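Creatinine amidohydrolase (PDB 3NO4) is probably a metal-dependent hydrolase of the creatininase superfamily, acting on carbon-nitrogen bonds other than peptide bonds in linear amides. Local coordinates at residues P101-T113 with T135-L147. Numbering follows the deposited sequence.
Sequences PSTLIQVVRDYVT and TLKAAFSETYAHL
Ile-105 and Ala-139 lie where helices 101-113 and 135-147 come nearest, their CA atoms 4.4 Å apart; the segment axes approach to 8.7 Å and cross at -49°, both helices running in broadly the same N-to-C direction. Packing is knobs-into-holes here: Ile-105 enters a hole formed by Thr-135, Ala-138, Ala-139 and Glu-142, and Val-108 one formed by Leu-136, Ala-139, Phe-140 and Thr-143. Ala-139 serves both, its CB 3.7 Å from Val-108 CB. Further along, Thr-143 turns CG2 onto Val-112 CG1 (3.5 Å), while its OG1, beside the backbone N, donates to Ala-139 O within its own helix. At the C-terminal end the guanidinium of Arg-109 lies flat over the His-146 imidazole, centres 3.4 Å apart and planes 11° from parallel; the bend at chi3 (92°) lays it there, with CD also over the ring as a CH-pi contact. Gln-106 OE1, hydrogen-bonded to Arg-100 of a third subunit, sits above the opposite guanidinium face, toward its rim. A water donates to Glu-142 OE2 and accepts a weak hydrogen bond from Arg-109 NH1; that carboxylate also bonds Ser-102 of a second subunit. Cut back to an alanine, Arg-109 would probably leave the His-146 ring without its stacking partner and freer to turn. Helix 101-118 leads into strand 122-127, and helix 132-150 is the beta-alpha-beta crossover from there to strand 159-164 in the parallel-sheet creatininase fold.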
# COMPACT_ATOMS: atom_id res chain seq x y z
N PRO A 101 8.37 6.55 6.24
CA PRO A 101 7.34 6.54 7.27
C PRO A 101 6.29 5.45 7.06
O PRO A 101 6.00 4.72 8.01
CB PRO A 101 6.74 7.95 7.19
CG PRO A 101 7.81 8.77 6.69
CD PRO A 101 8.71 7.92 5.85
N SER A 102 5.77 5.33 5.83
CA SER A 102 4.71 4.36 5.56
C SER A 102 5.20 2.93 5.85
O SER A 102 4.44 2.10 6.38
CB SER A 102 4.17 4.45 4.13
OG SER A 102 5.20 4.34 3.17
N THR A 103 6.45 2.64 5.51
CA THR A 103 7.06 1.33 5.82
C THR A 103 7.21 1.12 7.34
O THR A 103 6.88 0.06 7.85
CB THR A 103 8.43 1.16 5.19
OG1 THR A 103 8.36 1.48 3.79
CG2 THR A 103 8.98 -0.28 5.44
N LEU A 104 7.69 2.12 8.06
CA LEU A 104 7.83 2.01 9.53
C LEU A 104 6.48 1.81 10.24
O LEU A 104 6.39 1.09 11.25
CB LEU A 104 8.60 3.17 10.13
CG LEU A 104 8.86 3.14 11.64
CD1 LEU A 104 9.62 1.83 11.98
CD2 LEU A 104 9.63 4.36 12.14
N ILE A 105 5.44 2.48 9.75
CA ILE A 105 4.09 2.31 10.32
C ILE A 105 3.68 0.79 10.18
O ILE A 105 3.15 0.20 11.11
CB ILE A 105 3.09 3.25 9.62
CG1 ILE A 105 3.33 4.70 10.01
CG2 ILE A 105 1.61 2.80 9.81
CD1 ILE A 105 2.49 5.64 9.18
N GLN A 106 3.92 0.20 9.02
CA GLN A 106 3.59 -1.23 8.82
C GLN A 106 4.43 -2.20 9.67
O GLN A 106 3.91 -3.18 10.17
CB GLN A 106 3.58 -1.59 7.35
CG GLN A 106 2.48 -0.78 6.55
CD GLN A 106 0.98 -0.87 7.10
OE1 GLN A 106 0.46 -1.99 7.38
NE2 GLN A 106 0.26 0.33 7.20
N VAL A 107 5.70 -1.87 9.85
CA VAL A 107 6.57 -2.60 10.73
C VAL A 107 6.02 -2.57 12.16
O VAL A 107 5.84 -3.64 12.75
CB VAL A 107 8.05 -2.12 10.66
CG1 VAL A 107 8.91 -2.68 11.82
CG2 VAL A 107 8.65 -2.47 9.27
N VAL A 108 5.73 -1.37 12.69
CA VAL A 108 5.20 -1.23 14.05
C VAL A 108 3.84 -1.97 14.19
O VAL A 108 3.59 -2.68 15.17
CB VAL A 108 5.06 0.25 14.49
CG1 VAL A 108 4.27 0.36 15.81
CG2 VAL A 108 6.47 0.88 14.62
N ARG A 109 3.01 -1.83 13.17
CA ARG A 109 1.71 -2.52 13.14
C ARG A 109 1.88 -4.03 13.25
O ARG A 109 1.21 -4.65 14.07
CB ARG A 109 0.95 -2.18 11.86
CG ARG A 109 -0.54 -2.47 11.96
CD ARG A 109 -1.19 -2.37 10.62
NE ARG A 109 -1.20 -3.66 9.97
CZ ARG A 109 -1.94 -3.98 8.89
NH1 ARG A 109 -2.73 -3.07 8.29
NH2 ARG A 109 -1.91 -5.25 8.42
N ASP A 110 2.81 -4.59 12.46
CA ASP A 110 3.12 -6.02 12.50
C ASP A 110 3.66 -6.47 13.86
O ASP A 110 3.22 -7.51 14.37
CB ASP A 110 4.10 -6.40 11.39
CG ASP A 110 3.46 -6.37 9.98
OD1 ASP A 110 2.21 -6.23 9.87
OD2 ASP A 110 4.22 -6.50 8.97
N TYR A 111 4.61 -5.73 14.43
CA TYR A 111 5.20 -6.09 15.73
C TYR A 111 4.11 -6.13 16.81
O TYR A 111 3.99 -7.14 17.52
CB TYR A 111 6.23 -5.05 16.20
CG TYR A 111 7.65 -5.16 15.69
CD1 TYR A 111 7.93 -5.39 14.34
CD2 TYR A 111 8.71 -4.97 16.56
CE1 TYR A 111 9.26 -5.46 13.87
CE2 TYR A 111 10.04 -5.04 16.11
CZ TYR A 111 10.31 -5.24 14.77
OH TYR A 111 11.64 -5.31 14.34
N VAL A 112 3.34 -5.03 16.90
CA VAL A 112 2.35 -4.86 17.95
C VAL A 112 1.21 -5.85 17.80
O VAL A 112 0.76 -6.41 18.80
CB VAL A 112 1.84 -3.38 18.10
CG1 VAL A 112 0.75 -3.31 19.16
CG2 VAL A 112 3.02 -2.44 18.42
N THR A 113 0.77 -6.11 16.56
CA THR A 113 -0.31 -7.09 16.34
C THR A 113 0.08 -8.50 16.81
O THR A 113 -0.73 -9.15 17.49
CB THR A 113 -0.84 -7.10 14.89
OG1 THR A 113 -1.18 -5.75 14.55
CG2 THR A 113 -2.10 -7.99 14.77
N THR A 135 6.46 9.61 13.10
CA THR A 135 6.07 8.35 12.45
C THR A 135 5.60 7.30 13.49
O THR A 135 4.60 6.64 13.25
CB THR A 135 7.21 7.81 11.55
OG1 THR A 135 7.50 8.78 10.53
CG2 THR A 135 6.83 6.45 10.92
N LEU A 136 6.32 7.20 14.62
CA LEU A 136 5.92 6.28 15.72
C LEU A 136 4.53 6.61 16.25
O LEU A 136 3.72 5.70 16.41
CB LEU A 136 6.91 6.25 16.90
CG LEU A 136 8.10 5.31 16.78
CD1 LEU A 136 8.99 5.54 18.00
CD2 LEU A 136 7.71 3.80 16.63
N LYS A 137 4.28 7.90 16.52
CA LYS A 137 2.98 8.29 17.04
C LYS A 137 1.86 7.99 16.01
O LYS A 137 0.77 7.48 16.35
CB LYS A 137 2.99 9.78 17.47
CG LYS A 137 3.72 10.00 18.80
CD LYS A 137 3.70 11.49 19.14
CE LYS A 137 4.34 11.82 20.52
NZ LYS A 137 4.70 13.29 20.52
N ALA A 138 2.17 8.23 14.74
CA ALA A 138 1.27 7.85 13.65
C ALA A 138 1.02 6.35 13.61
O ALA A 138 -0.12 5.92 13.47
CB ALA A 138 1.83 8.33 12.33
N ALA A 139 2.08 5.58 13.72
CA ALA A 139 2.02 4.12 13.76
C ALA A 139 1.16 3.60 14.90
O ALA A 139 0.45 2.62 14.71
CB ALA A 139 3.46 3.50 13.85
N PHE A 140 1.25 4.22 16.07
CA PHE A 140 0.39 3.83 17.20
C PHE A 140 -1.07 3.97 16.88
O PHE A 140 -1.84 3.01 17.11
CB PHE A 140 0.70 4.63 18.47
CG PHE A 140 2.11 4.49 18.98
CD1 PHE A 140 2.98 3.47 18.56
CD2 PHE A 140 2.57 5.41 19.91
CE1 PHE A 140 4.27 3.39 19.05
CE2 PHE A 140 3.85 5.32 20.39
CZ PHE A 140 4.70 4.33 19.96
N SER A 141 -1.46 5.15 16.38
CA SER A 141 -2.82 5.41 15.95
C SER A 141 -3.30 4.40 14.89
O SER A 141 -4.37 3.82 15.03
CB SER A 141 -2.96 6.84 15.42
OG SER A 141 -2.78 7.75 16.47
N GLU A 142 -2.54 4.22 13.85
CA GLU A 142 -2.84 3.19 12.82
C GLU A 142 -3.03 1.76 13.46
O GLU A 142 -3.98 1.03 13.12
CB GLU A 142 -1.71 3.13 11.81
CG GLU A 142 -2.01 2.25 10.56
CD GLU A 142 -2.15 3.03 9.25
OE1 GLU A 142 -2.07 4.28 9.22
OE2 GLU A 142 -2.38 2.36 8.21
N THR A 143 -2.12 1.44 14.38
CA THR A 143 -2.14 0.15 15.08
C THR A 143 -3.41 -0.02 15.94
O THR A 143 -4.06 -1.05 15.83
CB THR A 143 -0.86 -0.05 15.86
OG1 THR A 143 0.20 -0.10 14.92
CG2 THR A 143 -0.89 -1.37 16.74
N TYR A 144 -3.80 1.00 16.72
CA TYR A 144 -5.02 0.87 17.53
C TYR A 144 -6.26 0.56 16.66
O TYR A 144 -7.02 -0.34 16.98
CB TYR A 144 -5.30 2.13 18.40
CG TYR A 144 -4.17 2.57 19.31
CD1 TYR A 144 -3.38 1.64 20.02
CD2 TYR A 144 -3.90 3.94 19.50
CE1 TYR A 144 -2.32 2.05 20.85
CE2 TYR A 144 -2.84 4.38 20.34
CZ TYR A 144 -2.07 3.42 21.02
OH TYR A 144 -1.04 3.81 21.82
N ALA A 145 -6.40 1.27 15.56
CA ALA A 145 -7.52 1.06 14.64
C ALA A 145 -7.45 -0.35 14.01
O ALA A 145 -8.47 -1.03 13.88
CB ALA A 145 -7.53 2.19 13.55
N HIS A 146 -6.23 -0.80 13.69
CA HIS A 146 -6.04 -2.17 13.15
C HIS A 146 -6.44 -3.26 14.14
O HIS A 146 -7.15 -4.18 13.75
CB HIS A 146 -4.60 -2.37 12.67
CG HIS A 146 -4.37 -3.67 11.96
ND1 HIS A 146 -5.00 -3.99 10.77
CD2 HIS A 146 -3.56 -4.72 12.26
CE1 HIS A 146 -4.60 -5.19 10.39
NE2 HIS A 146 -3.74 -5.66 11.28
N LEU A 147 -6.02 -3.11 15.41
CA LEU A 147 -6.38 -4.07 16.49
C LEU A 147 -7.89 -4.18 16.70
O LEU A 147 -8.42 -5.31 16.83
CB LEU A 147 -5.66 -3.76 17.81
CG LEU A 147 -4.13 -3.84 17.81
CD1 LEU A 147 -3.53 -3.49 19.20
CD2 LEU A 147 -3.66 -5.21 17.35
O HOH W 1 -3.87 0.04 8.88